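Local coordinates for protein EDTA monooxygenase (EDTA-degrading bacterium BNC1, PDB 5DQP) that probably oxidises EDTA with molecular oxygen, as a flavin (FMN)-dependent monooxygenase of the bacterial luciferase-like family, at residues W11-G16 / F53-Q58; R31-E36 / Y71-I76; K301-D306 / F321-E326. All coordinates share one frame; numbering follows the deposited sequence.

How the contacts relate
Contacts 1 and 2 are neighbours near the predicted FMN site, with centres about 9 Å apart, and their segments alternate along the chain. Asp-57 of contact 1, a predicted FMN ligand, packs with its CG 3.4 Å from Pro-75 CD of contact 2, and Ser-14 OG lies 3.5 Å from Ile-32 CG2. Contact 1 joins two barrel strands at the ends where their loops begin; contact 2 joins the lead-ins to the helices that follow those loops. Both reach the second subunit. Contact 3 stands apart in a helical excursion, its centre about 35 Å from that of contact 1 and 42 Å from that of contact 2, away from the annotated site.

Contact 1. Residues W11-G16 / F53-Q58; sequences WLNSSG and FFLADQ
CG of Trp-11 stands anti to its carbonyl carbon (chi1 -70°), while CG of Phe-54 is swung anti to its own backbone N (chi1 167°), and these turns send the two side chains out alongside each other on one face of the sheet. In the Trp-11 conformer described here, one of two modelled, the pair makes a T-shaped stack. Phe-54 puts its CD2-CE2 edge against one face of the indole, planes at 87°, with CD2 3.9 Å from Trp-11 CD2. Ala-56 CB comes up obliquely to Trp-11 CZ3, at 3.7 Å. Between the backbones, Leu-12 N gives a 2.8 Å bond to Phe-54 O. One residue on, the amide of Asn-13 grips Ala-56 twice: OD1 takes the Ala-56 N-H on an in-plane lone pair at 2.9 Å, and ND2 reaches Ala-56 O at 2.8 Å, arriving from above that carbonyl's plane. With an alanine in place of Asn-13 both bonds go, and the N-H and carbonyl of Ala-56 would probably be left without these mates, letting the two segments part beyond the strands. Leu-12 runs across Phe-53 at a slant, its CD2 3.7 Å from Phe-53 CB. Strands 7-11 and 52-55 are parallel neighbours in a TIM-type barrel, tied again just past their ends, where Asp-57 (predicted to bind FMN) follows. Trp-11 NE1 hydrogen-bonds to Ser-266 OG of strand 262-271 and Phe-54 meets Tyr-231 edge-to-face, whereas Phe-53 packs outward on helix 75-85.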
loop_
_atom_site.group_PDB
_atom_site.type_symbol
_atom_site.label_atom_id
_atom_site.label_comp_id
_atom_site.label_asym_id
_atom_site.label_seq_id
_atom_site.Cartn_x
_atom_site.Cartn_y
_atom_site.Cartn_z
ATOM N N TRP A 11 0.670 17.208 6.676
ATOM C CA TRP A 11 1.740 16.238 6.502
ATOM C C TRP A 11 1.709 15.260 7.660
ATOM O O TRP A 11 1.479 15.638 8.813
ATOM C CB TRP A 11 3.118 16.889 6.478
ATOM C CG TRP A 11 3.469 17.713 5.327
ATOM C CD1 TRP A 11 2.884 18.885 4.941
ATOM C CD2 TRP A 11 4.571 17.497 4.435
ATOM N NE1 TRP A 11 3.533 19.397 3.842
ATOM C CE2 TRP A 11 4.574 18.565 3.512
ATOM C CE3 TRP A 11 5.552 16.500 4.323
ATOM C CZ2 TRP A 11 5.515 18.662 2.480
ATOM C CZ3 TRP A 11 6.487 16.598 3.302
ATOM C CH2 TRP A 11 6.461 17.669 2.392
ATOM N N LEU A 12 1.990 14.007 7.364
ATOM C CA LEU A 12 1.974 12.986 8.402
ATOM C C LEU A 12 3.236 12.134 8.488
ATOM O O LEU A 12 3.289 11.227 9.325
ATOM C CB LEU A 12 0.751 12.066 8.224
ATOM C CG LEU A 12 -0.038 11.919 9.538
ATOM C CD1 LEU A 12 -0.591 13.268 10.048
ATOM C CD2 LEU A 12 -1.159 10.903 9.403
ATOM N N ASN A 13 4.263 12.424 7.702
ATOM C CA ASN A 13 5.439 11.551 7.657
ATOM C C ASN A 13 6.188 11.472 8.984
ATOM O O ASN A 13 6.496 12.491 9.616
ATOM C CB ASN A 13 6.408 12.040 6.586
ATOM C CG ASN A 13 5.856 11.877 5.199
ATOM O OD1 ASN A 13 5.016 12.636 4.782
ATOM N ND2 ASN A 13 6.334 10.885 4.483
ATOM N N SER A 14 6.530 10.249 9.370
ATOM C CA SER A 14 7.618 9.976 10.329
ATOM C C SER A 14 7.376 10.757 11.619
ATOM O O SER A 14 6.273 10.684 12.182
ATOM C CB SER A 14 8.949 10.260 9.633
ATOM O OG SER A 14 10.030 9.990 10.512
ATOM N N SER A 15 8.366 11.492 12.140
ATOM C CA SER A 15 8.289 12.094 13.466
ATOM C C SER A 15 8.038 13.591 13.422
ATOM O O SER A 15 7.969 14.227 14.474
ATOM C CB SER A 15 9.582 11.815 14.244
ATOM O OG SER A 15 10.713 12.239 13.503
ATOM N N GLY A 16 7.876 14.158 12.238
ATOM C CA GLY A 16 7.857 15.598 12.064
ATOM C C GLY A 16 8.845 16.020 10.995
ATOM O O GLY A 16 9.720 15.262 10.586
ATOM N N PHE A 53 -4.847 13.843 5.417
ATOM C CA PHE A 53 -3.427 13.811 5.705
ATOM C C PHE A 53 -2.670 13.644 4.388
ATOM O O PHE A 53 -3.239 13.318 3.343
ATOM C CB PHE A 53 -3.060 12.704 6.719
ATOM C CG PHE A 53 -3.389 11.283 6.255
ATOM C CD1 PHE A 53 -2.513 10.583 5.451
ATOM C CD2 PHE A 53 -4.571 10.664 6.646
ATOM C CE1 PHE A 53 -2.812 9.303 5.010
ATOM C CE2 PHE A 53 -4.879 9.379 6.233
ATOM C CZ PHE A 53 -4.002 8.693 5.408
ATOM N N PHE A 54 -1.374 13.902 4.440
ATOM C CA PHE A 54 -0.519 13.755 3.281
ATOM C C PHE A 54 0.752 13.013 3.668
ATOM O O PHE A 54 1.352 13.282 4.715
ATOM C CB PHE A 54 -0.177 15.138 2.699
ATOM C CG PHE A 54 0.945 15.121 1.697
ATOM C CD1 PHE A 54 0.796 14.461 0.493
ATOM C CD2 PHE A 54 2.128 15.795 1.946
ATOM C CE1 PHE A 54 1.801 14.452 -0.441
ATOM C CE2 PHE A 54 3.161 15.808 0.996
ATOM C CZ PHE A 54 2.994 15.135 -0.190
ATOM N N LEU A 55 1.167 12.099 2.804
ATOM C CA LEU A 55 2.403 11.352 2.959
ATOM C C LEU A 55 3.290 11.626 1.756
ATOM O O LEU A 55 2.930 11.292 0.625
ATOM C CB LEU A 55 2.119 9.852 3.099
ATOM C CG LEU A 55 1.416 9.444 4.395
ATOM C CD1 LEU A 55 0.991 7.965 4.331
ATOM C CD2 LEU A 55 2.312 9.686 5.592
ATOM N N ALA A 56 4.423 12.268 1.997
ATOM C CA ALA A 56 5.472 12.362 0.993
ATOM C C ALA A 56 6.171 11.010 0.895
ATOM O O ALA A 56 6.056 10.167 1.787
ATOM C CB ALA A 56 6.471 13.456 1.360
ATOM N N ASP A 57 6.878 10.786 -0.210
ATOM C CA ASP A 57 7.615 9.537 -0.329
ATOM C C ASP A 57 8.733 9.646 -1.359
ATOM O O ASP A 57 8.602 10.328 -2.373
ATOM C CB ASP A 57 6.702 8.370 -0.715
ATOM C CG ASP A 57 7.448 7.046 -0.747
ATOM O OD1 ASP A 57 8.130 6.757 0.263
ATOM O OD2 ASP A 57 7.378 6.314 -1.772
ATOM N N GLN A 58 9.835 8.950 -1.077
ATOM C CA GLN A 58 10.857 8.624 -2.059
ATOM C C GLN A 58 11.281 7.208 -1.707
ATOM O O GLN A 58 11.491 6.912 -0.522
ATOM C CB GLN A 58 12.062 9.561 -2.019
ATOM C CG GLN A 58 11.794 10.886 -2.697
ATOM C CD GLN A 58 13.000 11.774 -2.657
ATOM O OE1 GLN A 58 14.076 11.349 -2.235
ATOM N NE2 GLN A 58 12.836 13.020 -3.088
#

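Contact 2. Residues R31-E36 / Y71-I76; sequences RIFDLE and YPFDPI
The phenyl ring of Phe-73 comes edge-on to the chain at Phe-33: the carbonyl carbon of Phe-33 lies in the ring plane at its edge, and Phe-73 CZ is 3.5 Å from Phe-33 O. The neighbouring Phe-73 CE2 approaches Ile-32 O to 3.3 Å. For Phe-33, one face is covered by CG1 of Ile-32, 3.7 Å above the ring centre; CZ of Phe-73 sits at its edge, and Pro-72 CB leans in obliquely to 3.6 Å from Phe-33 CE1. Phe-33 holds CG anti to its carbonyl carbon (chi1 -55°), which raises the ring beside Ile-32 and against Pro-72. No hydrogen bond crosses between the segments, so the fit is one of carbon surfaces and of ring edges near two backbone carbonyls; Ile-32 O has a polar partner in Tyr-38 OH.

Each segment leads into a helix through an N-cap aspartate. Asp-34 OD1 accepts Glu-36 N at 3.0 Å, met from well above the carboxylate plane. Asp-74 OD1 takes Ile-76 N only weakly, at 2.9 Å, and Val-77 N as well. The second subunit packs against this contact, with its Phe-166 edge-to-face with Phe-33 and its Leu-115 on Phe-73. Tyr-38 and Leu-78 also pack on Phe-73, and the contact brings together the starts of helices 35-47 and 75-85, two helices on the outside of the barrel.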
loop_
_atom_site.group_PDB
_atom_site.type_symbol
_atom_site.label_atom_id
_atom_site.label_comp_id
_atom_site.label_asym_id
_atom_site.label_seq_id
_atom_site.Cartn_x
_atom_site.Cartn_y
_atom_site.Cartn_z
ATOM N N ARG A 31 9.255 5.044 17.446
ATOM C CA ARG A 31 7.825 5.249 17.226
ATOM C C ARG A 31 7.489 5.531 15.770
ATOM O O ARG A 31 6.322 5.399 15.395
ATOM C CB ARG A 31 7.303 6.400 18.089
ATOM C CG ARG A 31 7.935 7.718 17.731
ATOM C CD ARG A 31 7.483 8.798 18.674
ATOM N NE ARG A 31 7.664 10.114 18.085
ATOM C CZ ARG A 31 8.769 10.833 18.215
ATOM N NH1 ARG A 31 9.802 10.346 18.916
ATOM N NH2 ARG A 31 8.829 12.037 17.652
ATOM N N ILE A 32 8.461 5.926 14.938
ATOM C CA ILE A 32 8.132 6.131 13.529
ATOM C C ILE A 32 7.877 4.821 12.802
ATOM O O ILE A 32 7.447 4.833 11.639
ATOM C CB ILE A 32 9.216 6.940 12.778
ATOM C CG1 ILE A 32 10.519 6.154 12.666
ATOM C CG2 ILE A 32 9.455 8.278 13.485
ATOM C CD1 ILE A 32 11.580 6.884 11.835
ATOM N N PHE A 33 8.133 3.690 13.449
ATOM C CA PHE A 33 7.842 2.387 12.874
ATOM C C PHE A 33 6.603 1.741 13.479
ATOM O O PHE A 33 6.366 0.549 13.265
ATOM C CB PHE A 33 9.060 1.478 13.034
ATOM C CG PHE A 33 10.327 2.064 12.450
ATOM C CD1 PHE A 33 10.441 2.266 11.078
ATOM C CD2 PHE A 33 11.386 2.429 13.277
ATOM C CE1 PHE A 33 11.589 2.804 10.535
ATOM C CE2 PHE A 33 12.542 2.975 12.745
ATOM C CZ PHE A 33 12.642 3.160 11.367
ATOM N N ASP A 34 5.800 2.505 14.211
ATOM C CA ASP A 34 4.636 1.996 14.919
ATOM C C ASP A 34 3.377 2.594 14.300
ATOM O O ASP A 34 3.231 3.819 14.242
ATOM C CB ASP A 34 4.734 2.341 16.405
ATOM C CG ASP A 34 3.496 1.903 17.197
ATOM O OD1 ASP A 34 2.654 1.143 16.666
ATOM O OD2 ASP A 34 3.369 2.307 18.371
ATOM N N LEU A 35 2.466 1.734 13.851
ATOM C CA LEU A 35 1.225 2.213 13.257
ATOM C C LEU A 35 0.504 3.195 14.184
ATOM O O LEU A 35 -0.066 4.197 13.724
ATOM C CB LEU A 35 0.318 1.026 12.915
ATOM C CG LEU A 35 -1.082 1.364 12.395
ATOM C CD1 LEU A 35 -0.998 2.213 11.079
ATOM C CD2 LEU A 35 -1.895 0.054 12.224
ATOM N N GLU A 36 0.521 2.929 15.492
ATOM C CA GLU A 36 -0.194 3.794 16.427
ATOM C C GLU A 36 0.356 5.213 16.420
ATOM O O GLU A 36 -0.390 6.164 16.680
ATOM C CB GLU A 36 -0.150 3.207 17.835
ATOM C CG GLU A 36 -0.893 1.867 17.962
ATOM C CD GLU A 36 -2.346 1.930 17.476
ATOM O OE1 GLU A 36 -3.031 2.945 17.768
ATOM O OE2 GLU A 36 -2.795 0.965 16.806
ATOM N N TYR A 71 10.783 8.711 5.219
ATOM C CA TYR A 71 9.920 7.754 4.540
ATOM C C TYR A 71 10.082 6.357 5.134
ATOM O O TYR A 71 10.541 5.431 4.452
ATOM C CB TYR A 71 10.237 7.751 3.046
ATOM C CG TYR A 71 10.605 9.124 2.470
ATOM C CD1 TYR A 71 9.665 10.145 2.402
ATOM C CD2 TYR A 71 11.877 9.376 1.968
ATOM C CE1 TYR A 71 9.979 11.386 1.862
ATOM C CE2 TYR A 71 12.208 10.630 1.426
ATOM C CZ TYR A 71 11.249 11.610 1.366
ATOM O OH TYR A 71 11.547 12.829 0.833
ATOM N N PRO A 72 9.693 6.151 6.396
ATOM C CA PRO A 72 9.893 4.818 6.990
ATOM C C PRO A 72 9.001 3.717 6.388
ATOM O O PRO A 72 9.316 2.536 6.584
ATOM C CB PRO A 72 9.614 5.048 8.492
ATOM C CG PRO A 72 8.768 6.271 8.533
ATOM C CD PRO A 72 9.208 7.132 7.383
ATOM N N PHE A 73 7.935 4.052 5.650
ATOM C CA PHE A 73 7.003 3.066 5.108
ATOM C C PHE A 73 6.530 3.463 3.716
ATOM O O PHE A 73 6.423 4.652 3.391
ATOM C CB PHE A 73 5.732 2.917 5.936
ATOM C CG PHE A 73 5.937 2.364 7.280
ATOM C CD1 PHE A 73 6.228 1.014 7.457
ATOM C CD2 PHE A 73 5.792 3.177 8.393
ATOM C CE1 PHE A 73 6.400 0.491 8.724
ATOM C CE2 PHE A 73 5.962 2.668 9.653
ATOM C CZ PHE A 73 6.270 1.310 9.823
ATOM N N ASP A 74 6.187 2.455 2.916
ATOM C CA ASP A 74 5.457 2.710 1.682
ATOM C C ASP A 74 4.172 3.467 1.998
ATOM O O ASP A 74 3.431 3.070 2.907
ATOM C CB ASP A 74 5.110 1.420 0.945
ATOM C CG ASP A 74 4.415 1.696 -0.387
ATOM O OD1 ASP A 74 3.179 1.899 -0.372
ATOM O OD2 ASP A 74 5.103 1.748 -1.436
ATOM N N PRO A 75 3.873 4.539 1.282
ATOM C CA PRO A 75 2.751 5.403 1.677
ATOM C C PRO A 75 1.392 4.815 1.339
ATOM O O PRO A 75 0.429 5.069 2.063
ATOM C CB PRO A 75 3.018 6.701 0.899
ATOM C CG PRO A 75 3.879 6.296 -0.236
ATOM C CD PRO A 75 4.749 5.191 0.292
ATOM N N ILE A 76 1.290 4.044 0.255
ATOM C CA ILE A 76 0.023 3.387 -0.078
ATOM C C ILE A 76 -0.358 2.401 1.024
ATOM O O ILE A 76 -1.498 2.392 1.502
ATOM C CB ILE A 76 0.115 2.702 -1.461
ATOM C CG1 ILE A 76 0.542 3.709 -2.546
ATOM C CG2 ILE A 76 -1.221 2.114 -1.870
ATOM C CD1 ILE A 76 0.713 3.102 -3.972
#

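Contact 3. Residues K301-D306 / F321-E326; sequences KQLGID and FNLPKE
A Schellman motif finishes helix 292-303, and the chain coming back at residues 321-324 passes its C-terminal end. Gly-304 leaves the helical backbone with positive phi (67°), its N bonded to Lys-301 O; residues 302-305 and 321-324 run at 144° to each other, roughly opposite. Asn-322 does the polar work with both of its nitrogens. Its backbone N meets Leu-303 O at 3.0 Å, in the plane of that carbonyl, and its side-chain ND2 reaches Gly-304 O at 2.8 Å in an almost straight bond (173°) that stays in the plane of the amide. CG of Asn-322 stands anti to its carbonyl carbon, which keeps the amide beside the backbone N. The successive carbonyls of Leu-303 and Gly-304 are thereby taken up by one residue. In return Gly-304 CA makes a CH...O contact with Asn-322 O at 3.3 Å, an approach that leaves no room for a side chain: a CB would point straight into that oxygen.

On the apolar side, Phe-321 lies alongside both Leu-303 and Ile-305. Leu-303 CB comes in at the ring edge, 4.0 Å from Phe-321 CD1, and the tip of Ile-305, CD1, presses obliquely on Phe-321 CE1 at 3.5 Å. Leu-303 and Leu-323 meet methyl to methyl, CD2 to CD2 at 3.8 Å; Leu-303 also touches Met-337, and Leu-323 touches Val-338, both of helix 331-344. Farther along, Pro-324 CD nears Gln-302 O at 3.1 Å. All this belongs to the helical excursion between strands 262-271 and 358-360: a Schellman helix ending with glycine just after the last turn, bonded by a returning loop.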
loop_
_atom_site.group_PDB
_atom_site.type_symbol
_atom_site.label_atom_id
_atom_site.label_comp_id
_atom_site.label_asym_id
_atom_site.label_seq_id
_atom_site.Cartn_x
_atom_site.Cartn_y
_atom_site.Cartn_z
ATOM N N LYS A 301 24.855 38.117 2.719
ATOM C CA LYS A 301 25.725 37.954 1.562
ATOM C C LYS A 301 24.937 37.426 0.368
ATOM O O LYS A 301 25.080 37.923 -0.758
ATOM C CB LYS A 301 26.899 37.032 1.915
ATOM C CG LYS A 301 27.646 37.468 3.179
ATOM C CD LYS A 301 28.962 36.714 3.346
ATOM C CE LYS A 301 28.775 35.296 3.845
ATOM N NZ LYS A 301 30.031 34.510 3.679
ATOM N N GLN A 302 24.078 36.439 0.592
ATOM C CA GLN A 302 23.341 35.878 -0.534
ATOM C C GLN A 302 22.485 36.925 -1.226
ATOM O O GLN A 302 22.280 36.858 -2.446
ATOM C CB GLN A 302 22.484 34.711 -0.076
ATOM C CG GLN A 302 23.255 33.399 -0.025
ATOM C CD GLN A 302 22.386 32.274 0.478
ATOM O OE1 GLN A 302 21.575 32.480 1.378
ATOM N NE2 GLN A 302 22.524 31.086 -0.113
ATOM N N LEU A 303 21.995 37.908 -0.473
ATOM C CA LEU A 303 21.121 38.927 -1.016
ATOM C C LEU A 303 21.856 40.228 -1.262
ATOM O O LEU A 303 21.233 41.194 -1.708
ATOM C CB LEU A 303 19.940 39.175 -0.070
ATOM C CG LEU A 303 19.041 37.981 0.286
ATOM C CD1 LEU A 303 18.204 38.312 1.500
ATOM C CD2 LEU A 303 18.156 37.564 -0.874
ATOM N N GLY A 304 23.156 40.275 -0.967
ATOM C CA GLY A 304 23.945 41.478 -1.185
ATOM C C GLY A 304 23.561 42.634 -0.288
ATOM O O GLY A 304 23.614 43.789 -0.716
ATOM N N ILE A 305 23.145 42.354 0.940
ATOM C CA ILE A 305 22.839 43.391 1.917
ATOM C C ILE A 305 24.107 43.722 2.699
ATOM O O ILE A 305 24.696 42.846 3.347
ATOM C CB ILE A 305 21.715 42.939 2.861
ATOM C CG1 ILE A 305 20.375 42.866 2.105
ATOM C CG2 ILE A 305 21.649 43.877 4.072
ATOM C CD1 ILE A 305 19.288 42.095 2.827
ATOM N N ASP A 306 24.519 44.991 2.661
ATOM C CA ASP A 306 25.763 45.432 3.306
ATOM C C ASP A 306 25.522 45.675 4.797
ATOM O O ASP A 306 25.027 46.728 5.197
ATOM C CB ASP A 306 26.292 46.690 2.615
ATOM C CG ASP A 306 27.550 47.240 3.277
ATOM O OD1 ASP A 306 28.124 46.552 4.149
ATOM O OD2 ASP A 306 27.971 48.362 2.924
ATOM N N PHE A 321 19.073 45.709 -1.385
ATOM C CA PHE A 321 19.426 44.412 -1.954
ATOM C C PHE A 321 20.333 44.572 -3.164
ATOM O O PHE A 321 20.112 45.445 -4.005
ATOM C CB PHE A 321 18.172 43.656 -2.374
ATOM C CG PHE A 321 17.221 43.375 -1.248
ATOM C CD1 PHE A 321 17.426 42.293 -0.411
ATOM C CD2 PHE A 321 16.116 44.187 -1.037
ATOM C CE1 PHE A 321 16.553 42.024 0.628
ATOM C CE2 PHE A 321 15.233 43.918 0.003
ATOM C CZ PHE A 321 15.454 42.826 0.829
ATOM N N ASN A 322 21.350 43.708 -3.260
ATOM C CA ASN A 322 22.210 43.647 -4.448
ATOM C C ASN A 322 22.352 42.167 -4.806
ATOM O O ASN A 322 23.308 41.496 -4.407
ATOM C CB ASN A 322 23.562 44.333 -4.192
ATOM C CG ASN A 322 23.405 45.768 -3.720
ATOM O OD1 ASN A 322 23.237 46.688 -4.526
ATOM N ND2 ASN A 322 23.445 45.966 -2.405
ATOM N N LEU A 323 21.370 41.646 -5.530
ATOM C CA LEU A 323 21.345 40.216 -5.786
ATOM C C LEU A 323 22.488 39.846 -6.723
ATOM O O LEU A 323 22.625 40.446 -7.796
ATOM C CB LEU A 323 20.011 39.778 -6.384
ATOM C CG LEU A 323 18.767 39.895 -5.498
ATOM C CD1 LEU A 323 17.579 39.201 -6.163
ATOM C CD2 LEU A 323 19.013 39.345 -4.094
ATOM N N PRO A 324 23.313 38.871 -6.367
ATOM C CA PRO A 324 24.387 38.458 -7.278
ATOM C C PRO A 324 23.824 37.980 -8.612
ATOM O O PRO A 324 22.796 37.300 -8.668
ATOM C CB PRO A 324 25.090 37.331 -6.512
ATOM C CG PRO A 324 24.096 36.867 -5.483
ATOM C CD PRO A 324 23.279 38.079 -5.124
ATOM N N LYS A 325 24.501 38.380 -9.695
ATOM C CA LYS A 325 24.109 37.967 -11.041
ATOM C C LYS A 325 23.980 36.454 -11.120
ATOM O O LYS A 325 22.923 35.916 -11.469
ATOM C CB LYS A 325 25.132 38.468 -12.061
ATOM N N GLU A 326 25.063 35.753 -10.801
ATOM C CA GLU A 326 25.055 34.309 -10.659
ATOM C C GLU A 326 25.555 33.935 -9.273
ATOM O O GLU A 326 26.344 34.660 -8.661
ATOM C CB GLU A 326 25.916 33.625 -11.724
ATOM C CG GLU A 326 25.836 32.103 -11.676
ATOM C CD GLU A 326 24.408 31.576 -11.771
ATOM O OE1 GLU A 326 23.720 31.488 -10.725
ATOM O OE2 GLU A 326 23.974 31.250 -12.900
#